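PDB 4U08: Lic11098 from Leptospira interrogans serogroup Icterohaemorrhagiae serovar copenhageni, which is a leucine-rich repeat protein of unknown function, regarded as a possible virulence factor of this human pathogen. Local coordinates for residues L249-T263 and Q271-L285. Residues are numbered along the deposited sequence; the frame is centred on the assembly and turned at random.
Sequences LQNLQKLKLYENQLT and QLQNLQELDLDGNQL. With ZN (zinc ion), chain E.
With CG swung beside its backbone N (chi1 -75°), Asn-283 reaches back into the neighbouring coil 249-263 with both atoms of its amide. ND2 gives an almost straight hydrogen bond to Leu-257 O (3.0 Å) and another to Leu-280 O, while OD1 takes the N-H of Leu-262 in the carbonyl plane, on a lone pair (3.1 Å). Asn-260 ND2 meets Leu-257 O from the opposite face of that carbonyl and also bonds Leu-234 O, one coil further back. Asparagines repeating in this way, each amide tied to the backbone of the coil before it, form the asparagine spine of a leucine-rich repeat solenoid, whose strands 254-256 and 277-279 run parallel, 5° apart. Beneath them Leu-255 CD2 lies alongside Leu-278 CD1 (3.7 Å), and Leu-280 CD2 touches both Leu-257 CD1 and Leu-262 CD1. On the other face the extended Glu-277, its CG opposite the backbone N (chi1 -176°), spans two lysines; OE1 receives Lys-254 NZ (2.9 Å) on its anti side but tilted well out of the carboxylate plane, whereas Lys-256 NZ makes a long salt bridge to OE2 (3.7 Å). Asp-281 binds zinc unevenly, through OD1 at 2.3 Å and OD2 at 2.7 Å, and OD2 also lies at the Tyr-258 ring edge, by CE2.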
ATOM      1  N   LEU A 249      16.046   1.042  -9.286  1.00 26.90           N
ATOM      2  CA  LEU A 249      15.367   0.461  -8.116  1.00 26.93           C
ATOM      3  C   LEU A 249      15.765  -1.003  -7.947  1.00 29.53           C
ATOM      4  O   LEU A 249      14.992  -1.913  -8.272  1.00 27.48           O
ATOM      5  CB  LEU A 249      13.850   0.651  -8.234  1.00 27.16           C
ATOM      6  CG  LEU A 249      13.347   2.109  -8.335  1.00 31.63           C
ATOM      7  CD1 LEU A 249      11.864   2.164  -8.616  1.00 30.87           C
ATOM      8  CD2 LEU A 249      13.627   2.871  -7.071  1.00 35.50           C
ATOM      9  N   GLN A 250      17.015  -1.219  -7.467  1.00 27.03           N
ATOM     10  CA  GLN A 250      17.603  -2.558  -7.338  1.00 28.31           C
ATOM     11  C   GLN A 250      16.911  -3.473  -6.337  1.00 33.04           C
ATOM     12  O   GLN A 250      17.048  -4.689  -6.463  1.00 35.09           O
ATOM     13  CB  GLN A 250      19.107  -2.482  -7.030  1.00 30.33           C
ATOM     14  CG  GLN A 250      19.967  -1.773  -8.097  1.00 33.56           C
ATOM     15  CD  GLN A 250      19.732  -2.308  -9.491  1.00 38.41           C
ATOM     16  OE1 GLN A 250      18.938  -1.771 -10.257  1.00 34.74           O
ATOM     17  NE2 GLN A 250      20.240  -3.481  -9.803  1.00 25.24           N
ATOM     18  N   ASN A 251      16.174  -2.913  -5.362  1.00 27.77           N
ATOM     19  CA  ASN A 251      15.484  -3.724  -4.359  1.00 27.10           C
ATOM     20  C   ASN A 251      14.015  -3.973  -4.668  1.00 26.58           C
ATOM     21  O   ASN A 251      13.335  -4.660  -3.906  1.00 26.59           O
ATOM     22  CB  ASN A 251      15.679  -3.113  -2.954  1.00 27.82           C
ATOM     23  CG  ASN A 251      17.103  -3.326  -2.480  1.00 50.76           C
ATOM     24  OD1 ASN A 251      17.610  -4.450  -2.459  1.00 44.85           O
ATOM     25  ND2 ASN A 251      17.846  -2.255  -2.243  1.00 43.43           N
ATOM     26  N   LEU A 252      13.521  -3.390  -5.768  1.00 22.91           N
ATOM     27  CA  LEU A 252      12.118  -3.488  -6.134  1.00 22.87           C
ATOM     28  C   LEU A 252      11.706  -4.907  -6.433  1.00 26.86           C
ATOM     29  O   LEU A 252      12.326  -5.554  -7.277  1.00 26.74           O
ATOM     30  CB  LEU A 252      11.760  -2.554  -7.309  1.00 22.84           C
ATOM     31  CG  LEU A 252      10.257  -2.229  -7.448  1.00 27.08           C
ATOM     32  CD1 LEU A 252       9.717  -1.380  -6.260  1.00 25.69           C
ATOM     33  CD2 LEU A 252       9.966  -1.589  -8.786  1.00 26.09           C
ATOM     34  N   GLN A 253      10.660  -5.369  -5.736  1.00 23.61           N
ATOM     35  CA  GLN A 253      10.136  -6.740  -5.851  1.00 23.68           C
ATOM     36  C   GLN A 253       8.830  -6.754  -6.556  1.00 28.29           C
ATOM     37  O   GLN A 253       8.518  -7.741  -7.222  1.00 29.69           O
ATOM     38  CB  GLN A 253       9.948  -7.356  -4.446  1.00 24.40           C
ATOM     39  CG  GLN A 253      11.273  -7.580  -3.719  1.00 36.94           C
ATOM     40  CD  GLN A 253      11.118  -8.080  -2.299  1.00 55.21           C
ATOM     41  OE1 GLN A 253      10.106  -7.864  -1.623  1.00 48.49           O
ATOM     42  NE2 GLN A 253      12.152  -8.723  -1.804  1.00 61.69           N
ATOM     43  N   LYS A 254       8.001  -5.715  -6.339  1.00 23.91           N
ATOM     44  CA  LYS A 254       6.675  -5.653  -6.943  1.00 23.38           C
ATOM     45  C   LYS A 254       6.425  -4.313  -7.589  1.00 29.48           C
ATOM     46  O   LYS A 254       6.532  -3.267  -6.937  1.00 28.06           O
ATOM     47  CB  LYS A 254       5.559  -5.930  -5.917  1.00 26.34           C
ATOM     48  CG  LYS A 254       5.517  -7.345  -5.376  1.00 51.86           C
ATOM     49  CD  LYS A 254       4.265  -7.577  -4.532  1.00 69.11           C
ATOM     50  CE  LYS A 254       4.252  -8.941  -3.876  1.00 88.19           C
ATOM     51  NZ  LYS A 254       4.063 -10.049  -4.867  1.00 99.32           N
ATOM     52  N   LEU A 255       6.076  -4.345  -8.875  1.00 26.40           N
ATOM     53  CA  LEU A 255       5.728  -3.154  -9.652  1.00 26.38           C
ATOM     54  C   LEU A 255       4.328  -3.395 -10.215  1.00 31.43           C
ATOM     55  O   LEU A 255       4.134  -4.285 -11.062  1.00 32.18           O
ATOM     56  CB  LEU A 255       6.763  -2.896 -10.751  1.00 26.52           C
ATOM     57  CG  LEU A 255       6.535  -1.675 -11.652  1.00 29.62           C
ATOM     58  CD1 LEU A 255       6.356  -0.391 -10.817  1.00 29.37           C
ATOM     59  CD2 LEU A 255       7.667  -1.526 -12.651  1.00 30.29           C
ATOM     60  N   LYS A 256       3.342  -2.672  -9.676  1.00 27.48           N
ATOM     61  CA  LYS A 256       1.939  -2.828 -10.082  1.00 27.98           C
ATOM     62  C   LYS A 256       1.498  -1.590 -10.851  1.00 33.48           C
ATOM     63  O   LYS A 256       1.451  -0.504 -10.278  1.00 33.67           O
ATOM     64  CB  LYS A 256       1.058  -3.109  -8.867  1.00 32.09           C
ATOM     65  CG  LYS A 256       1.254  -4.530  -8.349  1.00 53.32           C
ATOM     66  CD  LYS A 256       0.074  -5.000  -7.529  1.00 69.72           C
ATOM     67  CE  LYS A 256       0.262  -6.394  -7.002  1.00 88.23           C
ATOM     68  NZ  LYS A 256       1.340  -6.459  -5.980  1.00100.50           N
ATOM     69  N   LEU A 257       1.256  -1.747 -12.164  1.00 27.70           N
ATOM     70  CA  LEU A 257       0.904  -0.672 -13.079  1.00 27.72           C
ATOM     71  C   LEU A 257      -0.437  -0.921 -13.792  1.00 32.86           C
ATOM     72  O   LEU A 257      -0.684  -0.332 -14.849  1.00 32.47           O
ATOM     73  CB  LEU A 257       2.053  -0.509 -14.106  1.00 27.87           C
ATOM     74  CG  LEU A 257       3.361   0.096 -13.591  1.00 31.35           C
ATOM     75  CD1 LEU A 257       4.515  -0.265 -14.480  1.00 30.91           C
ATOM     76  CD2 LEU A 257       3.253   1.609 -13.483  1.00 34.05           C
ATOM     77  N   TYR A 258      -1.301  -1.753 -13.178  1.00 31.90           N
ATOM     78  CA  TYR A 258      -2.630  -2.120 -13.655  1.00 34.39           C
ATOM     79  C   TYR A 258      -3.462  -0.862 -13.966  1.00 38.56           C
ATOM     80  O   TYR A 258      -3.485   0.079 -13.174  1.00 36.15           O
ATOM     81  CB  TYR A 258      -3.342  -3.015 -12.610  1.00 38.79           C
ATOM     82  CG  TYR A 258      -4.841  -3.130 -12.772  1.00 46.84           C
ATOM     83  CD1 TYR A 258      -5.708  -2.505 -11.879  1.00 48.99           C
ATOM     84  CD2 TYR A 258      -5.399  -3.878 -13.816  1.00 50.28           C
ATOM     85  CE1 TYR A 258      -7.094  -2.609 -12.024  1.00 52.35           C
ATOM     86  CE2 TYR A 258      -6.781  -3.986 -13.971  1.00 51.76           C
ATOM     87  CZ  TYR A 258      -7.626  -3.362 -13.065  1.00 62.97           C
ATOM     88  OH  TYR A 258      -8.991  -3.482 -13.215  1.00 65.08           O
ATOM     89  N   GLU A 259      -4.093  -0.846 -15.138  1.00 34.45           N
ATOM     90  CA  GLU A 259      -4.964   0.234 -15.594  1.00 34.26           C
ATOM     91  C   GLU A 259      -4.260   1.602 -15.664  1.00 36.74           C
ATOM     92  O   GLU A 259      -4.680   2.565 -15.023  1.00 38.51           O
ATOM     93  CB  GLU A 259      -6.270   0.292 -14.771  1.00 36.09           C
ATOM     94  CG  GLU A 259      -7.363  -0.572 -15.386  1.00 58.06           C
ATOM     95  CD  GLU A 259      -8.785  -0.345 -14.904  1.00 97.92           C
ATOM     96  OE1 GLU A 259      -9.108   0.787 -14.471  1.00103.36           O
ATOM     97  OE2 GLU A 259      -9.597  -1.295 -15.011  1.00 98.66           O
ATOM     98  N   ASN A 260      -3.172   1.664 -16.411  1.00 30.73           N
ATOM     99  CA  ASN A 260      -2.510   2.915 -16.731  1.00 31.03           C
ATOM    100  C   ASN A 260      -2.670   3.078 -18.249  1.00 34.82           C
ATOM    101  O   ASN A 260      -3.512   2.388 -18.842  1.00 34.00           O
ATOM    102  CB  ASN A 260      -1.057   2.969 -16.239  1.00 27.17           C
ATOM    103  CG  ASN A 260      -0.981   3.439 -14.805  1.00 42.02           C
ATOM    104  OD1 ASN A 260      -1.028   4.632 -14.535  1.00 38.44           O
ATOM    105  ND2 ASN A 260      -0.970   2.522 -13.846  1.00 32.12           N
ATOM    106  N   GLN A 261      -1.895   3.929 -18.882  1.00 32.66           N
ATOM    107  CA  GLN A 261      -2.048   4.130 -20.320  1.00 32.83           C
ATOM    108  C   GLN A 261      -0.700   3.990 -20.978  1.00 34.14           C
ATOM    109  O   GLN A 261      -0.392   4.695 -21.934  1.00 35.47           O
ATOM    110  CB  GLN A 261      -2.737   5.488 -20.614  1.00 34.03           C
ATOM    111  CG  GLN A 261      -4.028   5.739 -19.809  1.00 49.05           C
ATOM    112  CD  GLN A 261      -4.650   7.125 -19.950  1.00 66.36           C
ATOM    113  OE1 GLN A 261      -5.777   7.364 -19.482  1.00 59.15           O
ATOM    114  NE2 GLN A 261      -3.955   8.072 -20.589  1.00 53.52           N
ATOM    115  N   LEU A 262       0.136   3.060 -20.452  1.00 28.99           N
ATOM    116  CA  LEU A 262       1.491   2.828 -20.963  1.00 27.68           C
ATOM    117  C   LEU A 262       1.484   2.241 -22.353  1.00 32.39           C
ATOM    118  O   LEU A 262       0.742   1.310 -22.595  1.00 33.30           O
ATOM    119  CB  LEU A 262       2.307   1.896 -20.020  1.00 27.77           C
ATOM    120  CG  LEU A 262       2.549   2.435 -18.609  1.00 30.70           C
ATOM    121  CD1 LEU A 262       3.083   1.336 -17.711  1.00 32.17           C
ATOM    122  CD2 LEU A 262       3.536   3.601 -18.653  1.00 30.44           C
ATOM    123  N   THR A 263       2.326   2.740 -23.234  1.00 30.91           N
ATOM    124  CA  THR A 263       2.399   2.240 -24.613  1.00 33.73           C
ATOM    125  C   THR A 263       3.698   1.479 -24.808  1.00 39.70           C
ATOM    126  O   THR A 263       3.742   0.515 -25.581  1.00 40.18           O
ATOM    127  CB  THR A 263       2.215   3.381 -25.633  1.00 40.89           C
ATOM    128  OG1 THR A 263       3.167   4.414 -25.377  1.00 44.78           O
ATOM    129  CG2 THR A 263       0.812   3.961 -25.607  1.00 36.15           C
ATOM    130  N   GLN A 271      17.030  -3.691 -15.698  1.00 29.60           N
ATOM    131  CA  GLN A 271      17.946  -3.486 -14.566  1.00 29.24           C
ATOM    132  C   GLN A 271      17.309  -3.844 -13.215  1.00 31.09           C
ATOM    133  O   GLN A 271      18.001  -3.812 -12.204  1.00 30.65           O
ATOM    134  CB  GLN A 271      18.416  -2.018 -14.554  1.00 29.90           C
ATOM    135  CG  GLN A 271      19.283  -1.622 -15.742  1.00 37.38           C
ATOM    136  CD  GLN A 271      19.511  -0.138 -15.822  1.00 42.45           C
ATOM    137  OE1 GLN A 271      19.223   0.626 -14.902  1.00 39.70           O
ATOM    138  NE2 GLN A 271      20.035   0.311 -16.924  1.00 35.05           N
ATOM    139  N   LEU A 272      16.004  -4.178 -13.196  1.00 27.18           N
ATOM    140  CA  LEU A 272      15.271  -4.474 -11.958  1.00 27.38           C
ATOM    141  C   LEU A 272      15.590  -5.878 -11.456  1.00 28.76           C
ATOM    142  O   LEU A 272      14.768  -6.774 -11.514  1.00 27.24           O
ATOM    143  CB  LEU A 272      13.769  -4.202 -12.120  1.00 27.82           C
ATOM    144  CG  LEU A 272      13.369  -2.730 -12.376  1.00 32.53           C
ATOM    145  CD1 LEU A 272      11.910  -2.613 -12.740  1.00 31.53           C
ATOM    146  CD2 LEU A 272      13.646  -1.878 -11.177  1.00 33.78           C
ATOM    147  N   GLN A 273      16.823  -6.034 -10.949  1.00 27.55           N
ATOM    148  CA  GLN A 273      17.434  -7.261 -10.436  1.00 28.43           C
ATOM    149  C   GLN A 273      16.505  -8.149  -9.569  1.00 30.69           C
ATOM    150  O   GLN A 273      16.434  -9.365  -9.765  1.00 28.60           O
ATOM    151  CB  GLN A 273      18.726  -6.877  -9.661  1.00 30.60           C
ATOM    152  CG  GLN A 273      19.449  -8.016  -8.908  1.00 39.49           C
ATOM    153  CD  GLN A 273      19.975  -9.126  -9.793  1.00 57.59           C
ATOM    154  OE1 GLN A 273      19.906 -10.303  -9.432  1.00 57.25           O
ATOM    155  NE2 GLN A 273      20.514  -8.792 -10.966  1.00 44.21           N
ATOM    156  N   ASN A 274      15.783  -7.535  -8.634  1.00 26.80           N
ATOM    157  CA  ASN A 274      14.950  -8.249  -7.663  1.00 25.85           C
ATOM    158  C   ASN A 274      13.486  -8.333  -7.974  1.00 26.37           C
ATOM    159  O   ASN A 274      12.745  -8.904  -7.188  1.00 26.38           O
ATOM    160  CB  ASN A 274      15.156  -7.622  -6.280  1.00 31.48           C
ATOM    161  CG  ASN A 274      16.403  -8.151  -5.655  1.00 48.86           C
ATOM    162  OD1 ASN A 274      16.528  -9.358  -5.418  1.00 42.79           O
ATOM    163  ND2 ASN A 274      17.398  -7.289  -5.501  1.00 44.26           N
ATOM    164  N   LEU A 275      13.049  -7.820  -9.139  1.00 23.41           N
ATOM    165  CA  LEU A 275      11.646  -7.811  -9.484  1.00 22.97           C
ATOM    166  C   LEU A 275      11.065  -9.223  -9.623  1.00 28.92           C
ATOM    167  O   LEU A 275      11.597 -10.033 -10.379  1.00 27.84           O
ATOM    168  CB  LEU A 275      11.416  -6.976 -10.753  1.00 22.90           C
ATOM    169  CG  LEU A 275       9.982  -6.522 -10.963  1.00 26.37           C
ATOM    170  CD1 LEU A 275       9.595  -5.419  -9.969  1.00 25.09           C
ATOM    171  CD2 LEU A 275       9.783  -6.095 -12.435  1.00 26.11           C
ATOM    172  N   GLN A 276       9.994  -9.511  -8.857  1.00 25.26           N
ATOM    173  CA  GLN A 276       9.315 -10.805  -8.839  1.00 25.21           C
ATOM    174  C   GLN A 276       7.942 -10.719  -9.469  1.00 29.15           C
ATOM    175  O   GLN A 276       7.426 -11.711  -9.985  1.00 27.57           O
ATOM    176  CB  GLN A 276       9.160 -11.310  -7.392  1.00 26.90           C
ATOM    177  CG  GLN A 276      10.437 -11.242  -6.584  1.00 39.80           C
ATOM    178  CD  GLN A 276      10.288 -11.957  -5.266  1.00 56.31           C
ATOM    179  OE1 GLN A 276       9.454 -11.634  -4.412  1.00 44.47           O
ATOM    180  NE2 GLN A 276      11.093 -12.973  -5.103  1.00 55.75           N
ATOM    181  N   GLU A 277       7.301  -9.553  -9.357  1.00 23.88           N
ATOM    182  CA  GLU A 277       5.977  -9.359  -9.922  1.00 23.51           C
ATOM    183  C   GLU A 277       5.918  -8.061 -10.715  1.00 30.41           C
ATOM    184  O   GLU A 277       6.303  -6.996 -10.207  1.00 28.94           O
ATOM    185  CB  GLU A 277       4.903  -9.403  -8.825  1.00 25.18           C
ATOM    186  CG  GLU A 277       3.486  -9.307  -9.381  1.00 38.26           C
ATOM    187  CD  GLU A 277       2.362  -9.471  -8.378  1.00 61.35           C
ATOM    188  OE1 GLU A 277       2.583 -10.096  -7.316  1.00 63.33           O
ATOM    189  OE2 GLU A 277       1.239  -9.014  -8.679  1.00 58.89           O
ATOM    190  N   LEU A 278       5.430  -8.163 -11.968  1.00 26.27           N
ATOM    191  CA  LEU A 278       5.244  -7.057 -12.888  1.00 25.76           C
ATOM    192  C   LEU A 278       3.832  -7.155 -13.463  1.00 30.72           C
ATOM    193  O   LEU A 278       3.504  -8.095 -14.205  1.00 29.47           O
ATOM    194  CB  LEU A 278       6.346  -7.046 -13.972  1.00 25.73           C
ATOM    195  CG  LEU A 278       6.274  -5.917 -15.013  1.00 29.32           C
ATOM    196  CD1 LEU A 278       6.263  -4.533 -14.354  1.00 27.33           C
ATOM    197  CD2 LEU A 278       7.373  -6.061 -16.067  1.00 31.46           C
ATOM    198  N   ASP A 279       2.960  -6.231 -13.023  1.00 26.43           N
ATOM    199  CA  ASP A 279       1.573  -6.218 -13.424  1.00 28.52           C
ATOM    200  C   ASP A 279       1.309  -5.051 -14.360  1.00 35.65           C
ATOM    201  O   ASP A 279       1.266  -3.899 -13.932  1.00 36.49           O
ATOM    202  CB  ASP A 279       0.638  -6.197 -12.195  1.00 29.72           C
ATOM    203  CG  ASP A 279      -0.857  -6.332 -12.490  1.00 36.38           C
ATOM    204  OD1 ASP A 279      -1.249  -6.225 -13.675  1.00 34.59           O
ATOM    205  OD2 ASP A 279      -1.638  -6.514 -11.529  1.00 40.18           O
ATOM    206  N   LEU A 280       1.153  -5.355 -15.643  1.00 30.74           N
ATOM    207  CA  LEU A 280       0.909  -4.337 -16.660  1.00 28.66           C
ATOM    208  C   LEU A 280      -0.447  -4.524 -17.291  1.00 31.83           C
ATOM    209  O   LEU A 280      -0.673  -4.036 -18.375  1.00 32.17           O
ATOM    210  CB  LEU A 280       2.015  -4.386 -17.714  1.00 27.84           C
ATOM    211  CG  LEU A 280       3.373  -3.887 -17.281  1.00 31.51           C
ATOM    212  CD1 LEU A 280       4.461  -4.564 -18.043  1.00 29.80           C
ATOM    213  CD2 LEU A 280       3.469  -2.377 -17.434  1.00 32.25           C
ATOM    214  N   ASP A 281      -1.364  -5.193 -16.592  1.00 31.90           N
ATOM    215  CA  ASP A 281      -2.725  -5.449 -17.075  1.00 32.75           C
ATOM    216  C   ASP A 281      -3.440  -4.117 -17.373  1.00 39.35           C
ATOM    217  O   ASP A 281      -3.229  -3.141 -16.661  1.00 37.29           O
ATOM    218  CB  ASP A 281      -3.501  -6.201 -16.002  1.00 33.75           C
ATOM    219  CG  ASP A 281      -4.865  -6.669 -16.459  1.00 42.06           C
ATOM    220  OD1 ASP A 281      -4.974  -7.826 -16.895  1.00 40.14           O
ATOM    221  OD2 ASP A 281      -5.816  -5.865 -16.410  1.00 50.38           O
ATOM    222  N   GLY A 282      -4.250  -4.088 -18.430  1.00 37.30           N
ATOM    223  CA  GLY A 282      -5.030  -2.905 -18.787  1.00 37.37           C
ATOM    224  C   GLY A 282      -4.272  -1.714 -19.330  1.00 42.23           C
ATOM    225  O   GLY A 282      -4.766  -0.590 -19.268  1.00 44.82           O
ATOM    226  N   ASN A 283      -3.091  -1.930 -19.875  1.00 36.76           N
ATOM    227  CA  ASN A 283      -2.325  -0.864 -20.506  1.00 35.96           C
ATOM    228  C   ASN A 283      -2.528  -0.929 -22.020  1.00 39.12           C
ATOM    229  O   ASN A 283      -3.434  -1.629 -22.481  1.00 39.93           O
ATOM    230  CB  ASN A 283      -0.854  -0.891 -20.090  1.00 33.21           C
ATOM    231  CG  ASN A 283      -0.685  -0.368 -18.692  1.00 42.81           C
ATOM    232  OD1 ASN A 283      -0.542   0.828 -18.484  1.00 29.99           O
ATOM    233  ND2 ASN A 283      -0.811  -1.233 -17.699  1.00 32.54           N
ATOM    234  N   GLN A 284      -1.736  -0.197 -22.776  1.00 35.48           N
ATOM    235  CA  GLN A 284      -1.890  -0.097 -24.225  1.00 36.33           C
ATOM    236  C   GLN A 284      -0.538  -0.427 -24.856  1.00 36.06           C
ATOM    237  O   GLN A 284      -0.106   0.250 -25.775  1.00 33.32           O
ATOM    238  CB  GLN A 284      -2.351   1.358 -24.636  1.00 38.02           C
ATOM    239  CG  GLN A 284      -3.163   2.194 -23.613  1.00 55.49           C
ATOM    240  CD  GLN A 284      -4.460   1.569 -23.111  1.00 70.44           C
ATOM    241  OE1 GLN A 284      -4.816   1.664 -21.915  1.00 50.54           O
ATOM    242  NE2 GLN A 284      -5.185   0.888 -23.997  1.00 68.17           N
ATOM    243  N   LEU A 285       0.171  -1.448 -24.319  1.00 31.96           N
ATOM    244  CA  LEU A 285       1.486  -1.805 -24.837  1.00 31.20           C
ATOM    245  C   LEU A 285       1.379  -2.345 -26.235  1.00 36.15           C
ATOM    246  O   LEU A 285       0.527  -3.194 -26.495  1.00 35.15           O
ATOM    247  CB  LEU A 285       2.229  -2.844 -23.942  1.00 30.46           C
ATOM    248  CG  LEU A 285       2.587  -2.389 -22.511  1.00 35.23           C
ATOM    249  CD1 LEU A 285       3.062  -3.575 -21.673  1.00 36.46           C
ATOM    250  CD2 LEU A 285       3.587  -1.254 -22.518  1.00 34.74           C
TER
HETATM  251 ZN    ZN E 503      -7.253  -7.988 -17.099  1.00 73.31          ZN
HETATM  252  O   HOH W   1      14.598  -4.790  -8.736  1.00 24.74           O